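Local structure of retinol dehydratase (Spodoptera frugiperda, 1FMJ) at residues 25-31 and 202-208; 74-79 and 248-252; 180-186 and 243-249. The protein probably converts retinol to its dehydrated product, using a sulfotransferase-type fold that binds adenosine-3'-5'-diphosphate beside the retinol pocket. All coordinates share one frame; numbering follows the deposited sequence.

Interaction 1: 25-31 and 202-208; sequences KANLGAF and YLLNKQS
N205 joins 202-208 to 25-31 with two hydrogen bonds. N205 N donates to N27 O at 2.8 Å, nearly straight at 165°. N205 OD1 accepts from A30 N at 3.2 Å, and the donor is tilted somewhat from the amide plane. CG of N205 lies anti to its own carbonyl carbon (chi1 -67°), which carries the amide across to the backbone N of A30. The CB of A30 rests against the same OD1. Apolar contact follows from L203 to F31. L203 CD2 sits over one face of the F31 ring, 3.6 Å from its centroid, in a CH-pi contact. The ring is part of the retinol pocket, and L203 touches retinol too, so both loops border the bound retinol here. S208 OG lies 3.5 Å from N27 CA. The carbonyl O of L203 is buried here without a polar partner. Further out, Y202 has positive phi and is the C-prime residue of a Schellman motif that ends helix 187-200. A type I turn from N205 to S208 then leads toward helix 210-218. M216 of that helix touches both N27 and L28.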
loop_
_atom_site.group_PDB
_atom_site.type_symbol
_atom_site.label_atom_id
_atom_site.label_comp_id
_atom_site.label_asym_id
_atom_site.label_seq_id
_atom_site.Cartn_x
_atom_site.Cartn_y
_atom_site.Cartn_z
ATOM N N LYS A 25 13.404 15.144 7.306
ATOM C CA LYS A 25 14.543 14.771 8.144
ATOM C C LYS A 25 14.281 15.017 9.630
ATOM O O LYS A 25 15.172 14.832 10.461
ATOM C CB LYS A 25 15.789 15.558 7.721
ATOM C CG LYS A 25 16.359 15.181 6.364
ATOM C CD LYS A 25 17.045 13.827 6.416
ATOM C CE LYS A 25 17.705 13.499 5.091
ATOM N NZ LYS A 25 16.727 13.562 3.975
ATOM N N ALA A 26 13.064 15.438 9.956
ATOM C CA ALA A 26 12.689 15.712 11.337
ATOM C C ALA A 26 11.699 14.672 11.852
ATOM O O ALA A 26 11.313 14.687 13.020
ATOM C CB ALA A 26 12.086 17.101 11.438
ATOM N N ASN A 27 11.289 13.773 10.966
ATOM C CA ASN A 27 10.347 12.719 11.315
ATOM C C ASN A 27 10.814 11.365 10.802
ATOM O O ASN A 27 10.535 10.335 11.415
ATOM C CB ASN A 27 8.972 13.019 10.717
ATOM C CG ASN A 27 8.219 14.081 11.487
ATOM O OD1 ASN A 27 8.741 15.171 11.759
ATOM N ND2 ASN A 27 6.975 13.772 11.839
ATOM N N LEU A 28 11.523 11.377 9.677
ATOM C CA LEU A 28 12.004 10.146 9.058
ATOM C C LEU A 28 13.530 10.129 8.939
ATOM O O LEU A 28 14.102 9.194 8.374
ATOM C CB LEU A 28 11.397 10.012 7.660
ATOM C CG LEU A 28 9.947 10.476 7.480
ATOM C CD1 LEU A 28 9.617 10.593 6.007
ATOM C CD2 LEU A 28 9.012 9.495 8.155
ATOM N N GLY A 29 14.176 11.163 9.473
ATOM C CA GLY A 29 15.624 11.278 9.393
ATOM C C GLY A 29 16.433 10.061 9.808
ATOM O O GLY A 29 17.383 9.681 9.130
ATOM N N ALA A 30 16.062 9.449 10.926
ATOM C CA ALA A 30 16.775 8.283 11.422
ATOM C C ALA A 30 16.776 7.127 10.417
ATOM O O ALA A 30 17.756 6.386 10.314
ATOM C CB ALA A 30 16.169 7.833 12.744
ATOM N N PHE A 31 15.685 6.964 9.675
ATOM C CA PHE A 31 15.622 5.872 8.712
ATOM C C PHE A 31 16.637 6.103 7.604
ATOM O O PHE A 31 16.766 7.210 7.098
ATOM C CB PHE A 31 14.226 5.750 8.114
ATOM C CG PHE A 31 14.020 4.475 7.360
ATOM C CD1 PHE A 31 14.101 3.247 8.018
ATOM C CD2 PHE A 31 13.775 4.491 5.988
ATOM C CE1 PHE A 31 13.943 2.051 7.316
ATOM C CE2 PHE A 31 13.615 3.303 5.283
ATOM C CZ PHE A 31 13.700 2.080 5.949
ATOM N N TYR A 202 9.702 0.769 12.302
ATOM C CA TYR A 202 10.743 1.662 12.790
ATOM C C TYR A 202 11.117 2.727 11.764
ATOM O O TYR A 202 12.271 3.132 11.692
ATOM C CB TYR A 202 12.002 0.866 13.163
ATOM C CG TYR A 202 11.814 -0.112 14.303
ATOM C CD1 TYR A 202 11.695 -1.487 14.066
ATOM C CD2 TYR A 202 11.720 0.339 15.618
ATOM C CE1 TYR A 202 11.483 -2.385 15.118
ATOM C CE2 TYR A 202 11.505 -0.545 16.667
ATOM C CZ TYR A 202 11.386 -1.899 16.414
ATOM O OH TYR A 202 11.148 -2.756 17.462
ATOM N N LEU A 203 10.147 3.181 10.979
ATOM C CA LEU A 203 10.403 4.197 9.960
ATOM C C LEU A 203 10.421 5.617 10.524
ATOM O O LEU A 203 11.066 6.508 9.961
ATOM C CB LEU A 203 9.344 4.122 8.854
ATOM C CG LEU A 203 9.148 2.786 8.139
ATOM C CD1 LEU A 203 8.098 2.944 7.053
ATOM C CD2 LEU A 203 10.458 2.314 7.546
ATOM N N LEU A 204 9.719 5.825 11.634
ATOM C CA LEU A 204 9.633 7.151 12.246
ATOM C C LEU A 204 10.546 7.370 13.434
ATOM O O LEU A 204 10.840 6.441 14.182
ATOM C CB LEU A 204 8.201 7.436 12.707
ATOM C CG LEU A 204 7.073 7.464 11.681
ATOM C CD1 LEU A 204 5.763 7.812 12.373
ATOM C CD2 LEU A 204 7.389 8.478 10.604
ATOM N N ASN A 205 10.978 8.617 13.607
ATOM C CA ASN A 205 11.810 8.992 14.740
ATOM C C ASN A 205 10.909 8.826 15.958
ATOM O O ASN A 205 9.778 9.312 15.967
ATOM C CB ASN A 205 12.257 10.449 14.607
ATOM C CG ASN A 205 13.201 10.662 13.439
ATOM O OD1 ASN A 205 13.370 9.780 12.596
ATOM N ND2 ASN A 205 13.814 11.838 13.378
ATOM N N LYS A 206 11.405 8.132 16.975
ATOM C CA LYS A 206 10.632 7.871 18.186
ATOM C C LYS A 206 10.063 9.125 18.852
ATOM O O LYS A 206 8.959 9.092 19.406
ATOM C CB LYS A 206 11.487 7.085 19.180
ATOM N N GLN A 207 10.806 10.229 18.792
ATOM C CA GLN A 207 10.361 11.477 19.404
ATOM C C GLN A 207 9.345 12.247 18.557
ATOM O O GLN A 207 8.957 13.363 18.909
ATOM C CB GLN A 207 11.565 12.362 19.708
ATOM N N SER A 208 8.922 11.656 17.441
ATOM C CA SER A 208 7.942 12.284 16.559
ATOM C C SER A 208 6.542 11.783 16.899
ATOM O O SER A 208 6.379 10.631 17.313
ATOM C CB SER A 208 8.258 11.974 15.089
ATOM O OG SER A 208 9.399 12.693 14.635
#

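Interaction 2: 74-79 and 248-252; sequences SGTTMT and YEDYL. With A3P (adenosine-3'-5'-diphosphate), chain G.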
loop_
_atom_site.group_PDB
_atom_site.type_symbol
_atom_site.label_atom_id
_atom_site.label_comp_id
_atom_site.label_asym_id
_atom_site.label_seq_id
_atom_site.Cartn_x
_atom_site.Cartn_y
_atom_site.Cartn_z
ATOM N N SER A 74 -5.117 1.526 2.846
ATOM C CA SER A 74 -6.467 1.807 2.384
ATOM C C SER A 74 -7.323 0.567 2.211
ATOM O O SER A 74 -8.440 0.659 1.703
ATOM C CB SER A 74 -6.413 2.557 1.054
ATOM O OG SER A 74 -5.762 3.801 1.205
ATOM N N GLY A 75 -6.807 -0.590 2.609
ATOM C CA GLY A 75 -7.576 -1.822 2.472
ATOM C C GLY A 75 -7.035 -2.822 1.460
ATOM O O GLY A 75 -7.763 -3.684 0.969
ATOM N N THR A 76 -5.746 -2.726 1.156
ATOM C CA THR A 76 -5.124 -3.621 0.181
ATOM C C THR A 76 -5.115 -5.099 0.593
ATOM O O THR A 76 -5.431 -5.975 -0.214
ATOM C CB THR A 76 -3.668 -3.195 -0.096
ATOM O OG1 THR A 76 -3.599 -1.769 -0.169
ATOM C CG2 THR A 76 -3.170 -3.778 -1.411
ATOM N N THR A 77 -4.755 -5.377 1.843
ATOM C CA THR A 77 -4.673 -6.764 2.311
ATOM C C THR A 77 -5.989 -7.518 2.175
ATOM O O THR A 77 -6.008 -8.641 1.674
ATOM C CB THR A 77 -4.202 -6.837 3.772
ATOM O OG1 THR A 77 -3.090 -5.954 3.956
ATOM C CG2 THR A 77 -3.760 -8.259 4.110
ATOM N N MET A 78 -7.082 -6.903 2.625
ATOM C CA MET A 78 -8.412 -7.502 2.536
ATOM C C MET A 78 -8.697 -7.857 1.094
ATOM O O MET A 78 -9.062 -8.987 0.769
ATOM C CB MET A 78 -9.489 -6.510 2.960
ATOM C CG MET A 78 -9.354 -5.974 4.346
ATOM S SD MET A 78 -10.537 -4.676 4.576
ATOM C CE MET A 78 -12.061 -5.635 4.652
ATOM N N THR A 79 -8.549 -6.852 0.239
ATOM C CA THR A 79 -8.797 -6.994 -1.187
ATOM C C THR A 79 -7.949 -8.109 -1.782
ATOM O O THR A 79 -8.439 -8.909 -2.577
ATOM C CB THR A 79 -8.486 -5.681 -1.928
ATOM O OG1 THR A 79 -9.211 -4.609 -1.320
ATOM C CG2 THR A 79 -8.889 -5.785 -3.400
ATOM N N TYR A 248 -12.737 1.704 1.087
ATOM C CA TYR A 248 -12.565 0.878 2.275
ATOM C C TYR A 248 -13.794 0.926 3.181
ATOM O O TYR A 248 -14.167 -0.070 3.795
ATOM C CB TYR A 248 -11.335 1.348 3.043
ATOM C CG TYR A 248 -11.184 0.726 4.411
ATOM C CD1 TYR A 248 -10.786 -0.604 4.562
ATOM C CD2 TYR A 248 -11.448 1.466 5.555
ATOM C CE1 TYR A 248 -10.652 -1.174 5.832
ATOM C CE2 TYR A 248 -11.318 0.910 6.818
ATOM C CZ TYR A 248 -10.921 -0.402 6.952
ATOM O OH TYR A 248 -10.778 -0.923 8.215
ATOM N N GLU A 249 -14.417 2.090 3.267
ATOM C CA GLU A 249 -15.595 2.245 4.102
ATOM C C GLU A 249 -16.728 1.300 3.681
ATOM O O GLU A 249 -17.409 0.722 4.533
ATOM C CB GLU A 249 -16.080 3.697 4.066
ATOM C CG GLU A 249 -15.179 4.703 4.794
ATOM C CD GLU A 249 -13.874 5.005 4.070
ATOM O OE1 GLU A 249 -13.804 4.809 2.838
ATOM O OE2 GLU A 249 -12.922 5.466 4.735
ATOM N N ASP A 250 -16.926 1.134 2.378
ATOM C CA ASP A 250 -17.985 0.256 1.904
ATOM C C ASP A 250 -17.787 -1.194 2.324
ATOM O O ASP A 250 -18.756 -1.937 2.456
ATOM C CB ASP A 250 -18.141 0.370 0.385
ATOM C CG ASP A 250 -18.709 1.721 -0.033
ATOM O OD1 ASP A 250 -19.595 2.234 0.686
ATOM O OD2 ASP A 250 -18.287 2.266 -1.074
ATOM N N TYR A 251 -16.534 -1.588 2.543
ATOM C CA TYR A 251 -16.215 -2.943 2.990
ATOM C C TYR A 251 -16.828 -3.167 4.374
ATOM O O TYR A 251 -17.292 -4.261 4.692
ATOM C CB TYR A 251 -14.695 -3.130 3.107
ATOM C CG TYR A 251 -13.964 -3.568 1.850
ATOM C CD1 TYR A 251 -12.574 -3.469 1.773
ATOM C CD2 TYR A 251 -14.646 -4.114 0.759
ATOM C CE1 TYR A 251 -11.876 -3.898 0.650
ATOM C CE2 TYR A 251 -13.947 -4.555 -0.384
ATOM C CZ TYR A 251 -12.563 -4.440 -0.424
ATOM O OH TYR A 251 -11.859 -4.861 -1.524
ATOM N N LEU A 252 -16.803 -2.116 5.194
ATOM C CA LEU A 252 -17.328 -2.163 6.554
ATOM C C LEU A 252 -18.844 -1.999 6.607
ATOM O O LEU A 252 -19.486 -2.429 7.571
ATOM C CB LEU A 252 -16.678 -1.065 7.407
ATOM C CG LEU A 252 -15.152 -0.962 7.381
ATOM C CD1 LEU A 252 -14.709 0.157 8.315
ATOM C CD2 LEU A 252 -14.537 -2.287 7.799
HETATM P P1 A3P G . -6.249 0.433 10.478
HETATM O O1P A3P G . -4.855 0.848 10.711
HETATM O O2P A3P G . -6.670 -0.614 11.432
HETATM O O3P A3P G . -7.153 1.589 10.577
HETATM P P2 A3P G . -3.572 -2.036 3.824
HETATM O O4P A3P G . -3.816 -3.484 3.717
HETATM O O5P A3P G . -3.809 -1.369 2.526
HETATM O O6P A3P G . -2.182 -1.793 4.304
HETATM O "O5'" A3P G . -4.580 -1.426 4.876
HETATM C "C5'" A3P G . -4.588 -1.841 6.232
HETATM C "C4'" A3P G . -5.826 -1.311 6.962
HETATM O "O4'" A3P G . -6.915 -2.251 6.732
HETATM C "C3'" A3P G . -5.640 -1.269 8.479
HETATM O "O3'" A3P G . -6.378 -0.141 9.001
HETATM C "C2'" A3P G . -6.129 -2.647 8.876
HETATM O "O2'" A3P G . -6.351 -2.909 10.258
HETATM C "C1'" A3P G . -7.361 -2.763 7.992
HETATM N N9 A3P G . -7.825 -4.148 7.843
HETATM C C8 A3P G . -7.103 -5.291 7.537
HETATM N N7 A3P G . -7.809 -6.388 7.472
HETATM C C5 A3P G . -9.099 -5.959 7.754
HETATM C C6 A3P G . -10.365 -6.634 7.849
HETATM N N6 A3P G . -10.510 -7.949 7.655
HETATM N N1 A3P G . -11.495 -5.878 8.156
HETATM C C2 A3P G . -11.390 -4.525 8.362
HETATM N N3 A3P G . -10.248 -3.774 8.300
HETATM C C4 A3P G . -9.133 -4.559 7.990
#
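G75 and Y248 are the nearest backbone points, with CA atoms 5.7 Å apart, where the N-terminus of helix 76-87 meets helix 248-253. M78 touches two tyrosines. Its SD stands at the edge of the Y248 ring, 5.0 Å from the centroid, and oblique to the Y251 ring; both are Met-aromatic contacts. The M78 thioether is bent at its last torsion (chi3 72°), and M78 CE then packs on Y251 CD1 at 3.6 Å. M78 CG also touches the adenine. T79 and Y251 cross at about a right angle, and Y251 OH donates to T79 OG1 at 2.7 Å, near the plane of its ring. T79 OG1 in turn donates a hydrogen bond to G75 O, so a short chain of bonds ties the tyrosine to the helix start. Y248 OH donates to A3P N3 at 2.9 Å. G75 is the N-cap, with positive phi; G75 CA lies 4.0 Å from Y248 CD1. On the 5'-phosphate, T76 N and T76 OG1 each donate to A3P O5P at 2.7 Å, and G75 N donates too, so three donors grip that oxygen. T77 N and T77 OG1 bind O4P. A phosphate seated on the glycine-threonine N-terminus of a helix that follows a strand of a parallel sheet is the P-loop-like 5'-phosphate-binding loop of the sulfotransferases.

Interaction 3: 180-186 and 243-249; sequences MVYLARD and MLFLFYE. With A3P (adenosine-3'-5'-diphosphate), chain G.
R185 and Y248 lie side by side, and with Y182 they bury the most surface here. The R185 chain is fully extended, with CG anti to the backbone N (chi1 -176°), and it runs over one face of the Y248 ring. The guanidinium and the ring are turned 49° apart. That course delivers the guanidinium to the 3'-phosphate: R185 NH2 donates to A3P O3P at 2.8 Å and R185 NH1 to A3P O3' at 3.0 Å. R185 NE turns instead to a water that bridges to E249 OE2. E249 OE2 also accepts a hydrogen bond from D186 N, 3.1 Å away on its syn side and 22° out of the carboxylate plane, which ties the strand end to helix 248-253. The rings of Y182 and F245 are nearly parallel but slid apart, with centroids 5.3 Å apart. Y182 OH is hydrogen-bonded to H230 ND1. A184 CB meets F245 CZ at 3.7 Å on the same face of the sheet. Between strands 180-184 and 243-247 runs a regular parallel ladder, extended by Y248 N to A184 O. This is a beta-alpha-beta crossover at the edge of the central parallel sheet, with the 3'-phosphate site of a sulfotransferase at its C-terminal end.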
loop_
_atom_site.group_PDB
_atom_site.type_symbol
_atom_site.label_atom_id
_atom_site.label_comp_id
_atom_site.label_asym_id
_atom_site.label_seq_id
_atom_site.Cartn_x
_atom_site.Cartn_y
_atom_site.Cartn_z
ATOM N N MET A 180 -7.530 -4.506 -12.605
ATOM C CA MET A 180 -7.034 -3.862 -11.397
ATOM C C MET A 180 -8.158 -3.458 -10.462
ATOM O O MET A 180 -9.210 -2.990 -10.905
ATOM C CB MET A 180 -6.214 -2.615 -11.765
ATOM C CG MET A 180 -5.859 -1.698 -10.574
ATOM S SD MET A 180 -4.801 -0.272 -11.029
ATOM C CE MET A 180 -3.267 -1.124 -11.380
ATOM N N VAL A 181 -7.937 -3.665 -9.165
ATOM C CA VAL A 181 -8.901 -3.263 -8.148
ATOM C C VAL A 181 -8.152 -2.223 -7.335
ATOM O O VAL A 181 -7.125 -2.522 -6.731
ATOM C CB VAL A 181 -9.311 -4.427 -7.223
ATOM C CG1 VAL A 181 -10.377 -3.947 -6.239
ATOM C CG2 VAL A 181 -9.860 -5.580 -8.048
ATOM N N TYR A 182 -8.652 -0.997 -7.331
ATOM C CA TYR A 182 -7.995 0.064 -6.601
ATOM C C TYR A 182 -8.824 0.470 -5.401
ATOM O O TYR A 182 -10.023 0.747 -5.513
ATOM C CB TYR A 182 -7.770 1.267 -7.511
ATOM C CG TYR A 182 -7.084 2.431 -6.843
ATOM C CD1 TYR A 182 -5.724 2.656 -7.019
ATOM C CD2 TYR A 182 -7.807 3.329 -6.056
ATOM C CE1 TYR A 182 -5.088 3.758 -6.431
ATOM C CE2 TYR A 182 -7.189 4.425 -5.463
ATOM C CZ TYR A 182 -5.833 4.638 -5.658
ATOM O OH TYR A 182 -5.240 5.754 -5.109
ATOM N N LEU A 183 -8.171 0.501 -4.249
ATOM C CA LEU A 183 -8.832 0.877 -3.010
ATOM C C LEU A 183 -8.454 2.276 -2.550
ATOM O O LEU A 183 -7.284 2.675 -2.621
ATOM C CB LEU A 183 -8.494 -0.125 -1.907
ATOM C CG LEU A 183 -9.531 -1.220 -1.625
ATOM C CD1 LEU A 183 -10.818 -0.588 -1.116
ATOM C CD2 LEU A 183 -9.792 -2.033 -2.888
ATOM N N ALA A 184 -9.467 3.011 -2.095
ATOM C CA ALA A 184 -9.315 4.365 -1.574
ATOM C C ALA A 184 -9.970 4.363 -0.199
ATOM O O ALA A 184 -10.861 3.560 0.074
ATOM C CB ALA A 184 -9.995 5.382 -2.480
ATOM N N ARG A 185 -9.527 5.263 0.663
ATOM C CA ARG A 185 -10.048 5.340 2.020
ATOM C C ARG A 185 -9.909 6.781 2.495
ATOM O O ARG A 185 -9.012 7.495 2.052
ATOM C CB ARG A 185 -9.223 4.413 2.920
ATOM C CG ARG A 185 -9.706 4.298 4.362
ATOM C CD ARG A 185 -8.730 3.464 5.186
ATOM N NE ARG A 185 -9.213 3.274 6.552
ATOM C CZ ARG A 185 -8.536 2.660 7.517
ATOM N NH1 ARG A 185 -7.323 2.159 7.282
ATOM N NH2 ARG A 185 -9.084 2.544 8.722
ATOM N N ASP A 186 -10.799 7.205 3.387
ATOM C CA ASP A 186 -10.757 8.563 3.932
ATOM C C ASP A 186 -9.291 8.840 4.263
ATOM O O ASP A 186 -8.676 8.081 5.001
ATOM C CB ASP A 186 -11.597 8.627 5.208
ATOM C CG ASP A 186 -11.755 10.033 5.745
ATOM O OD1 ASP A 186 -10.749 10.773 5.851
ATOM O OD2 ASP A 186 -12.904 10.393 6.064
ATOM N N MET A 243 -11.057 -1.851 -14.543
ATOM C CA MET A 243 -10.763 -1.131 -13.311
ATOM C C MET A 243 -11.955 -1.172 -12.369
ATOM O O MET A 243 -13.089 -0.938 -12.783
ATOM C CB MET A 243 -10.404 0.327 -13.605
ATOM C CG MET A 243 -10.403 1.235 -12.368
ATOM S SD MET A 243 -9.119 0.837 -11.144
ATOM C CE MET A 243 -7.836 1.935 -11.659
ATOM N N LEU A 244 -11.686 -1.477 -11.103
ATOM C CA LEU A 244 -12.728 -1.522 -10.088
ATOM C C LEU A 244 -12.288 -0.647 -8.923
ATOM O O LEU A 244 -11.439 -1.046 -8.122
ATOM C CB LEU A 244 -12.963 -2.960 -9.602
ATOM C CG LEU A 244 -13.941 -3.096 -8.426
ATOM C CD1 LEU A 244 -15.316 -2.611 -8.847
ATOM C CD2 LEU A 244 -14.014 -4.543 -7.958
ATOM N N PHE A 245 -12.853 0.553 -8.849
ATOM C CA PHE A 245 -12.538 1.496 -7.781
ATOM C C PHE A 245 -13.475 1.205 -6.612
ATOM O O PHE A 245 -14.690 1.184 -6.785
ATOM C CB PHE A 245 -12.775 2.930 -8.267
ATOM C CG PHE A 245 -12.097 3.986 -7.437
ATOM C CD1 PHE A 245 -10.904 4.560 -7.864
ATOM C CD2 PHE A 245 -12.678 4.445 -6.255
ATOM C CE1 PHE A 245 -10.297 5.578 -7.141
ATOM C CE2 PHE A 245 -12.079 5.466 -5.518
ATOM C CZ PHE A 245 -10.885 6.038 -5.962
ATOM N N LEU A 246 -12.910 0.977 -5.429
ATOM C CA LEU A 246 -13.714 0.696 -4.252
ATOM C C LEU A 246 -13.264 1.560 -3.085
ATOM O O LEU A 246 -12.144 2.072 -3.070
ATOM C CB LEU A 246 -13.593 -0.780 -3.857
ATOM C CG LEU A 246 -13.986 -1.842 -4.884
ATOM C CD1 LEU A 246 -13.741 -3.220 -4.297
ATOM C CD2 LEU A 246 -15.465 -1.666 -5.271
ATOM N N PHE A 247 -14.146 1.721 -2.106
ATOM C CA PHE A 247 -13.830 2.501 -0.920
ATOM C C PHE A 247 -13.792 1.578 0.289
ATOM O O PHE A 247 -14.699 0.774 0.496
ATOM C CB PHE A 247 -14.870 3.601 -0.686
ATOM C CG PHE A 247 -14.789 4.735 -1.668
ATOM C CD1 PHE A 247 -15.658 4.801 -2.746
ATOM C CD2 PHE A 247 -13.843 5.740 -1.510
ATOM C CE1 PHE A 247 -15.588 5.853 -3.655
ATOM C CE2 PHE A 247 -13.765 6.794 -2.413
ATOM C CZ PHE A 247 -14.640 6.850 -3.486
ATOM N N TYR A 248 -12.737 1.704 1.087
ATOM C CA TYR A 248 -12.565 0.878 2.275
ATOM C C TYR A 248 -13.794 0.926 3.181
ATOM O O TYR A 248 -14.167 -0.070 3.795
ATOM C CB TYR A 248 -11.335 1.348 3.043
ATOM C CG TYR A 248 -11.184 0.726 4.411
ATOM C CD1 TYR A 248 -10.786 -0.604 4.562
ATOM C CD2 TYR A 248 -11.448 1.466 5.555
ATOM C CE1 TYR A 248 -10.652 -1.174 5.832
ATOM C CE2 TYR A 248 -11.318 0.910 6.818
ATOM C CZ TYR A 248 -10.921 -0.402 6.952
ATOM O OH TYR A 248 -10.778 -0.923 8.215
ATOM N N GLU A 249 -14.417 2.090 3.267
ATOM C CA GLU A 249 -15.595 2.245 4.102
ATOM C C GLU A 249 -16.728 1.300 3.681
ATOM O O GLU A 249 -17.409 0.722 4.533
ATOM C CB GLU A 249 -16.080 3.697 4.066
ATOM C CG GLU A 249 -15.179 4.703 4.794
ATOM C CD GLU A 249 -13.874 5.005 4.070
ATOM O OE1 GLU A 249 -13.804 4.809 2.838
ATOM O OE2 GLU A 249 -12.922 5.466 4.735
HETATM P P1 A3P G . -6.249 0.433 10.478
HETATM O O1P A3P G . -4.855 0.848 10.711
HETATM O O2P A3P G . -6.670 -0.614 11.432
HETATM O O3P A3P G . -7.153 1.589 10.577
HETATM P P2 A3P G . -3.572 -2.036 3.824
HETATM O O4P A3P G . -3.816 -3.484 3.717
HETATM O O5P A3P G . -3.809 -1.369 2.526
HETATM O O6P A3P G . -2.182 -1.793 4.304
HETATM O "O5'" A3P G . -4.580 -1.426 4.876
HETATM C "C5'" A3P G . -4.588 -1.841 6.232
HETATM C "C4'" A3P G . -5.826 -1.311 6.962
HETATM O "O4'" A3P G . -6.915 -2.251 6.732
HETATM C "C3'" A3P G . -5.640 -1.269 8.479
HETATM O "O3'" A3P G . -6.378 -0.141 9.001
HETATM C "C2'" A3P G . -6.129 -2.647 8.876
HETATM O "O2'" A3P G . -6.351 -2.909 10.258
HETATM C "C1'" A3P G . -7.361 -2.763 7.992
HETATM N N9 A3P G . -7.825 -4.148 7.843
HETATM C C8 A3P G . -7.103 -5.291 7.537
HETATM N N7 A3P G . -7.809 -6.388 7.472
HETATM C C5 A3P G . -9.099 -5.959 7.754
HETATM C C6 A3P G . -10.365 -6.634 7.849
HETATM N N6 A3P G . -10.510 -7.949 7.655
HETATM N N1 A3P G . -11.495 -5.878 8.156
HETATM C C2 A3P G . -11.390 -4.525 8.362
HETATM N N3 A3P G . -10.248 -3.774 8.300
HETATM C C4 A3P G . -9.133 -4.559 7.990
HETATM O O HOH W 1 -11.551 4.702 7.042
#

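Overall arrangement
Interactions 2 and 3 are buried and adjoin, with centres about 7 Å apart. They share Y248 and helix 248-253. The strand pair of interaction 3 packs against the loop and helix of interaction 2, with T79 on V181 and L183. Residues 74-79 bind the 5'-phosphate and R185 the 3'-phosphate, alongside partners from elsewhere in the chain. Interaction 1 is only partly buried and lies about 28 Å from interaction 2, centre to centre. It joins irregular loops, with two hydrogen bonds and one CH-pi contact. It borders retinol, whereas interaction 2 lies round the 5'-phosphate and adenine, and interaction 3 is mainly a strand ladder with apolar packing that meets the nucleotide at its C-terminal end.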